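Local atomic coordinates of hypothetical protein TTHA1606 (Thermus thermophilus, PDB entry 2YYB), a protein that is of unknown function but belongs to the GTP cyclohydrolase 1 type 2/NIF3 family and probably binds a pair of divalent metal ions. Residues Arg51-Glu55 / Glu56-Phe60; Tyr94-His97 / Leu98-Ala102. One frame throughout, in Å; residues are numbered along the deposited sequence.

Contact 1 (Arg51-Glu55 / Glu56-Phe60); sequences RKALE and EEVDF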
ATOM      1  N   ARG A  51      21.629 -21.070  26.230  1.00 32.61           N
ATOM      2  CA  ARG A  51      22.169 -21.663  27.452  1.00 34.85           C
ATOM      3  C   ARG A  51      23.402 -22.507  27.095  1.00 36.34           C
ATOM      4  O   ARG A  51      24.396 -22.501  27.828  1.00 34.90           O
ATOM      5  CB  ARG A  51      21.127 -22.555  28.147  1.00 35.49           C
ATOM      6  CG  ARG A  51      20.073 -21.807  28.956  1.00 38.59           C
ATOM      7  CD  ARG A  51      20.657 -21.253  30.251  1.00 41.04           C
ATOM      8  NE  ARG A  51      20.036 -19.992  30.657  1.00 43.65           N
ATOM      9  CZ  ARG A  51      20.480 -19.230  31.657  1.00 45.23           C
ATOM     10  NH1 ARG A  51      21.547 -19.609  32.358  1.00 45.58           N
ATOM     11  NH2 ARG A  51      19.881 -18.077  31.944  1.00 43.23           N
ATOM     12  N   LYS A  52      23.325 -23.229  25.975  1.00 37.44           N
ATOM     13  CA  LYS A  52      24.445 -24.046  25.516  1.00 39.78           C
ATOM     14  C   LYS A  52      25.624 -23.157  25.142  1.00 40.06           C
ATOM     15  O   LYS A  52      26.771 -23.503  25.416  1.00 41.17           O
ATOM     16  CB  LYS A  52      24.077 -24.891  24.290  1.00 41.08           C
ATOM     17  CG  LYS A  52      23.119 -26.037  24.533  1.00 41.15           C
ATOM     18  CD  LYS A  52      23.343 -27.087  23.452  1.00 45.06           C
ATOM     19  CE  LYS A  52      22.287 -28.181  23.451  1.00 46.32           C
ATOM     20  NZ  LYS A  52      20.983 -27.659  22.933  1.00 47.98           N
ATOM     21  N   ALA A  53      25.350 -22.021  24.506  1.00 39.46           N
ATOM     22  CA  ALA A  53      26.427 -21.108  24.132  1.00 38.72           C
ATOM     23  C   ALA A  53      27.092 -20.604  25.410  1.00 38.90           C
ATOM     24  O   ALA A  53      28.303 -20.408  25.460  1.00 38.36           O
ATOM     25  CB  ALA A  53      25.888 -19.943  23.327  1.00 36.09           C
ATOM     26  N   LEU A  54      26.280 -20.404  26.438  1.00 38.91           N
ATOM     27  CA  LEU A  54      26.764 -19.947  27.724  1.00 39.63           C
ATOM     28  C   LEU A  54      27.668 -21.015  28.354  1.00 41.74           C
ATOM     29  O   LEU A  54      28.712 -20.691  28.940  1.00 43.02           O
ATOM     30  CB  LEU A  54      25.585 -19.664  28.662  1.00 37.40           C
ATOM     31  CG  LEU A  54      25.945 -19.038  30.011  1.00 35.35           C
ATOM     32  CD1 LEU A  54      26.467 -17.657  29.763  1.00 36.36           C
ATOM     33  CD2 LEU A  54      24.750 -18.963  30.927  1.00 34.79           C
ATOM     34  N   GLU A  55      27.269 -22.279  28.225  1.00 42.76           N
ATOM     35  CA  GLU A  55      28.014 -23.395  28.797  1.00 45.26           C
ATOM     36  C   GLU A  55      29.339 -23.638  28.086  1.00 44.85           C
ATOM     37  O   GLU A  55      30.332 -24.005  28.711  1.00 45.27           O
ATOM     38  CB  GLU A  55      27.168 -24.672  28.751  1.00 48.80           C
ATOM     39  CG  GLU A  55      27.827 -25.894  29.397  1.00 56.13           C
ATOM     40  CD  GLU A  55      27.703 -25.928  30.933  1.00 61.40           C
ATOM     41  OE1 GLU A  55      28.013 -24.901  31.601  1.00 63.08           O
ATOM     42  OE2 GLU A  55      27.300 -26.997  31.471  1.00 62.33           O
ATOM     43  N   GLU A  56      29.340 -23.429  26.777  1.00 44.34           N
ATOM     44  CA  GLU A  56      30.513 -23.614  25.933  1.00 43.54           C
ATOM     45  C   GLU A  56      31.345 -22.337  25.850  1.00 42.88           C
ATOM     46  O   GLU A  56      32.255 -22.230  25.023  1.00 43.11           O
ATOM     47  CB  GLU A  56      30.065 -24.008  24.515  1.00 46.66           C
ATOM     48  CG  GLU A  56      29.355 -25.354  24.408  1.00 51.00           C
ATOM     49  CD  GLU A  56      30.291 -26.520  24.687  1.00 56.18           C
ATOM     50  OE1 GLU A  56      29.873 -27.462  25.414  1.00 57.80           O
ATOM     51  OE2 GLU A  56      31.449 -26.492  24.179  1.00 57.33           O
ATOM     52  N   GLU A  57      31.022 -21.359  26.688  1.00 41.31           N
ATOM     53  CA  GLU A  57      31.727 -20.080  26.688  1.00 40.71           C
ATOM     54  C   GLU A  57      31.857 -19.449  25.291  1.00 39.86           C
ATOM     55  O   GLU A  57      32.934 -18.990  24.893  1.00 40.78           O
ATOM     56  CB  GLU A  57      33.114 -20.232  27.340  1.00 41.48           C
ATOM     57  CG  GLU A  57      33.046 -20.674  28.810  1.00 44.72           C
ATOM     58  CD  GLU A  57      34.409 -20.824  29.470  1.00 47.32           C
ATOM     59  OE1 GLU A  57      35.035 -19.791  29.812  1.00 48.67           O
ATOM     60  OE2 GLU A  57      34.858 -21.980  29.643  1.00 47.37           O
ATOM     61  N   VAL A  58      30.754 -19.416  24.545  1.00 37.65           N
ATOM     62  CA  VAL A  58      30.776 -18.813  23.222  1.00 35.94           C
ATOM     63  C   VAL A  58      30.723 -17.301  23.392  1.00 35.90           C
ATOM     64  O   VAL A  58      29.998 -16.805  24.254  1.00 37.11           O
ATOM     65  CB  VAL A  58      29.561 -19.265  22.374  1.00 34.24           C
ATOM     66  CG1 VAL A  58      29.530 -18.507  21.054  1.00 32.06           C
ATOM     67  CG2 VAL A  58      29.649 -20.734  22.099  1.00 33.10           C
ATOM     68  N   ASP A  59      31.487 -16.567  22.584  1.00 35.34           N
ATOM     69  CA  ASP A  59      31.481 -15.095  22.665  1.00 34.79           C
ATOM     70  C   ASP A  59      30.713 -14.481  21.501  1.00 33.63           C
ATOM     71  O   ASP A  59      30.143 -13.400  21.610  1.00 33.48           O
ATOM     72  CB  ASP A  59      32.910 -14.518  22.612  1.00 34.72           C
ATOM     73  CG  ASP A  59      33.744 -14.930  23.786  1.00 37.31           C
ATOM     74  OD1 ASP A  59      33.231 -14.844  24.925  1.00 39.01           O
ATOM     75  OD2 ASP A  59      34.907 -15.331  23.580  1.00 37.60           O
ATOM     76  N   PHE A  60      30.727 -15.180  20.378  1.00 31.47           N
ATOM     77  CA  PHE A  60      30.099 -14.696  19.170  1.00 31.12           C
ATOM     78  C   PHE A  60      29.265 -15.815  18.571  1.00 31.73           C
ATOM     79  O   PHE A  60      29.799 -16.713  17.914  1.00 33.23           O
ATOM     80  CB  PHE A  60      31.193 -14.276  18.193  1.00 28.95           C
ATOM     81  CG  PHE A  60      30.726 -13.364  17.113  1.00 26.73           C
ATOM     82  CD1 PHE A  60      30.778 -11.985  17.282  1.00 24.22           C
ATOM     83  CD2 PHE A  60      30.241 -13.881  15.913  1.00 23.96           C
ATOM     84  CE1 PHE A  60      30.345 -11.126  16.253  1.00 25.04           C
ATOM     85  CE2 PHE A  60      29.813 -13.034  14.896  1.00 21.79           C
ATOM     86  CZ  PHE A  60      29.862 -11.657  15.062  1.00 22.86           C
TER

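Contact 2 (Tyr94-His97 / Leu98-Ala102); sequences YAAH and LPLDA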
ATOM      1  N   TYR A  94      24.798 -12.695  16.197  1.00 25.48           N
ATOM      2  CA  TYR A  94      24.896 -12.275  14.799  1.00 27.29           C
ATOM      3  C   TYR A  94      23.963 -13.176  13.965  1.00 30.03           C
ATOM      4  O   TYR A  94      24.113 -14.413  13.936  1.00 31.95           O
ATOM      5  CB  TYR A  94      26.340 -12.411  14.300  1.00 26.25           C
ATOM      6  CG  TYR A  94      26.555 -11.855  12.912  1.00 27.30           C
ATOM      7  CD1 TYR A  94      26.897 -10.525  12.728  1.00 29.59           C
ATOM      8  CD2 TYR A  94      26.380 -12.648  11.785  1.00 28.39           C
ATOM      9  CE1 TYR A  94      27.063  -9.983  11.440  1.00 33.44           C
ATOM     10  CE2 TYR A  94      26.542 -12.132  10.500  1.00 31.51           C
ATOM     11  CZ  TYR A  94      26.889 -10.795  10.330  1.00 33.49           C
ATOM     12  OH  TYR A  94      27.105 -10.274   9.069  1.00 34.08           O
ATOM     13  N   ALA A  95      23.002 -12.566  13.284  1.00 30.48           N
ATOM     14  CA  ALA A  95      22.058 -13.343  12.493  1.00 32.92           C
ATOM     15  C   ALA A  95      22.273 -13.146  10.987  1.00 34.41           C
ATOM     16  O   ALA A  95      22.509 -12.025  10.522  1.00 34.74           O
ATOM     17  CB  ALA A  95      20.602 -12.970  12.901  1.00 30.40           C
ATOM     18  N   ALA A  96      22.202 -14.247  10.241  1.00 35.59           N
ATOM     19  CA  ALA A  96      22.376 -14.228   8.782  1.00 38.59           C
ATOM     20  C   ALA A  96      21.311 -15.128   8.150  1.00 40.15           C
ATOM     21  O   ALA A  96      21.425 -16.354   8.183  1.00 38.16           O
ATOM     22  CB  ALA A  96      23.778 -14.719   8.405  1.00 37.63           C
ATOM     23  N   HIS A  97      20.282 -14.503   7.572  1.00 43.11           N
ATOM     24  CA  HIS A  97      19.170 -15.230   6.962  1.00 44.79           C
ATOM     25  C   HIS A  97      19.346 -15.552   5.469  1.00 45.88           C
ATOM     26  O   HIS A  97      20.046 -16.508   5.104  1.00 43.47           O
ATOM     27  CB  HIS A  97      17.880 -14.436   7.152  1.00 46.58           C
ATOM     28  CG  HIS A  97      16.643 -15.211   6.832  1.00 50.49           C
ATOM     29  ND1 HIS A  97      15.416 -14.611   6.665  1.00 51.93           N
ATOM     30  CD2 HIS A  97      16.435 -16.543   6.695  1.00 53.14           C
ATOM     31  CE1 HIS A  97      14.501 -15.538   6.442  1.00 54.24           C
ATOM     32  NE2 HIS A  97      15.093 -16.721   6.456  1.00 55.08           N
ATOM     33  N   LEU A  98      18.702 -14.762   4.610  1.00 45.75           N
ATOM     34  CA  LEU A  98      18.791 -14.998   3.177  1.00 46.75           C
ATOM     35  C   LEU A  98      20.231 -15.006   2.662  1.00 46.56           C
ATOM     36  O   LEU A  98      20.613 -15.881   1.889  1.00 46.03           O
ATOM     37  CB  LEU A  98      17.977 -13.953   2.397  1.00 46.75           C
ATOM     38  CG  LEU A  98      16.446 -13.958   2.549  1.00 49.11           C
ATOM     39  CD1 LEU A  98      15.859 -12.885   1.635  1.00 49.41           C
ATOM     40  CD2 LEU A  98      15.867 -15.319   2.204  1.00 48.27           C
ATOM     41  N   PRO A  99      21.053 -14.037   3.095  1.00 45.76           N
ATOM     42  CA  PRO A  99      22.440 -13.985   2.634  1.00 44.91           C
ATOM     43  C   PRO A  99      23.274 -15.222   2.948  1.00 44.60           C
ATOM     44  O   PRO A  99      24.199 -15.544   2.205  1.00 45.06           O
ATOM     45  CB  PRO A  99      22.970 -12.712   3.284  1.00 43.82           C
ATOM     46  CG  PRO A  99      22.159 -12.600   4.514  1.00 46.04           C
ATOM     47  CD  PRO A  99      20.782 -12.958   4.056  1.00 46.31           C
ATOM     48  N   LEU A 100      22.948 -15.920   4.033  1.00 43.65           N
ATOM     49  CA  LEU A 100      23.685 -17.128   4.393  1.00 43.37           C
ATOM     50  C   LEU A 100      23.098 -18.248   3.555  1.00 44.12           C
ATOM     51  O   LEU A 100      23.761 -19.241   3.265  1.00 45.06           O
ATOM     52  CB  LEU A 100      23.506 -17.468   5.878  1.00 42.51           C
ATOM     53  CG  LEU A 100      24.636 -18.185   6.634  1.00 43.28           C
ATOM     54  CD1 LEU A 100      24.046 -18.945   7.829  1.00 42.09           C
ATOM     55  CD2 LEU A 100      25.377 -19.143   5.730  1.00 41.80           C
ATOM     56  N   ASP A 101      21.831 -18.092   3.183  1.00 44.88           N
ATOM     57  CA  ASP A 101      21.149 -19.084   2.365  1.00 45.21           C
ATOM     58  C   ASP A 101      21.813 -19.098   0.974  1.00 46.00           C
ATOM     59  O   ASP A 101      22.256 -20.147   0.493  1.00 47.28           O
ATOM     60  CB  ASP A 101      19.637 -18.749   2.274  1.00 44.60           C
ATOM     61  CG  ASP A 101      18.787 -19.565   3.261  1.00 45.88           C
ATOM     62  OD1 ASP A 101      17.719 -19.104   3.719  1.00 47.72           O
ATOM     63  OD2 ASP A 101      19.181 -20.698   3.585  1.00 50.20           O
ATOM     64  N   ALA A 102      21.946 -17.914   0.378  1.00 46.09           N
ATOM     65  CA  ALA A 102      22.499 -17.744  -0.965  1.00 47.19           C
ATOM     66  C   ALA A 102      24.001 -17.790  -1.171  1.00 48.78           C
ATOM     67  O   ALA A 102      24.461 -18.211  -2.226  1.00 49.16           O
ATOM     68  CB  ALA A 102      21.971 -16.451  -1.565  1.00 44.48           C
TER

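Contact 1 (Arg51-Glu55 / Glu56-Phe60)
Val-58 folds back on Ala-53 as the chain leaves helix 47-55, with their CA atoms 5.0 Å apart. Three backbone bonds close the helix end. Glu-56 N gives the last helical bond, to Lys-52 O at 2.9 Å. Val-58 N reaches back to Ala-53 O at 2.8 Å, and this bond is almost straight, with 175° at the hydrogen. Between them Glu-57 N makes a longer, weak bond to Leu-54 O.

The apolar part of the turn is small. The methyl of Ala-53 meets Val-58 CB at 3.9 Å and CG2 of the same valine at 4.0 Å. The CG2 branch of Val-58 sits beside its own backbone N and opposite the carbonyl carbon. From there it lies near Ala-53 CA, 3.8 Å away. Ile-91 and Leu-236 touch Ala-53 from outside the turn, and Val-234 of strand 233-235 touches Val-58.

Glu-56 has CG beside its own N (chi1 -65°), which places CG near Lys-52 O. The chain then bends at chi2. The carboxylates of Glu-55 and Glu-56 stay apart, with OE2 of Glu-55 6.6 Å from OE1 of Glu-56. The ammonium group of Lys-52 leads away from the turn and bonds to the backbone oxygen of Asp-237.

Glu-57 has a positive phi of 50° and is the C-prime residue. With its 6→1 and 5→2 type bonds, this is a Schellman motif, which ends helix 47-55 and turns the chain toward strand 60-63.

Contact 2 (Tyr94-His97 / Leu98-Ala102)
Leu-98 CG covers one face of the His-97 imidazole, away from the middle of the ring, 4.3 Å from His-97 ND1. CG of the histidine is turned opposite its own N (chi1 -168°). This sets the ring beside the His-97 carbonyl carbon and turns it toward the Leu-98 peptide. Asp-22 takes hydrogen bonds from His-97 ND1 and from Leu-98 N, so one carboxylate holds both ring and backbone.

The side chains of His-97 and Asp-101 run side by side and point the same way. Their ring and carboxylate planes are 50° apart, and Asp-101 OD1 is 4.1 Å from His-97 CD2. Asp-101 is a predicted ligand of metal site 1. His-64, predicted for site 2, packs edge-to-face with the His-97 ring and makes a weak bond to Asp-101 OD1. Replacing His-97 by an alanine is likely to leave Asp-22 without its ring partner and to open a gap beside Leu-98 and His-64.

Asp-101 N bonds to His-97 O at 3.1 Å, but this bond is doubtful, because His-97 O lies too close to another atom of the model. The methyl of Ala-96 packs on Leu-100 CB at 3.7 Å.

His-97 is the N-cap of helix 98-102. Just before it, strand 92-95 runs between strands 27-30 and 60-63, and Ala-96 still bonds through its backbone to Val-63 beyond the strand end.

Contact 1 comes first along the chain, then contact 2, about 21 Å apart between centres. Both join a helix to a strand of the same five-stranded mixed sheet. Contact 1 leads from helix 47-55 into strand 60-63. Contact 2 leads out of the adjacent, parallel strand 92-95 into helix 98-102. The two meet where these strands adjoin: Phe-60 CE2 packs on Tyr-94 CB at 3.6 Å. The centre of contact 1 lies about 20 Å from the centre of the chain, away from the predicted metal sites. Contact 2, its centre about 7 Å from that of the chain, holds one predicted ligand. The sheet thus joins a peripheral helix end to the probable metal centre.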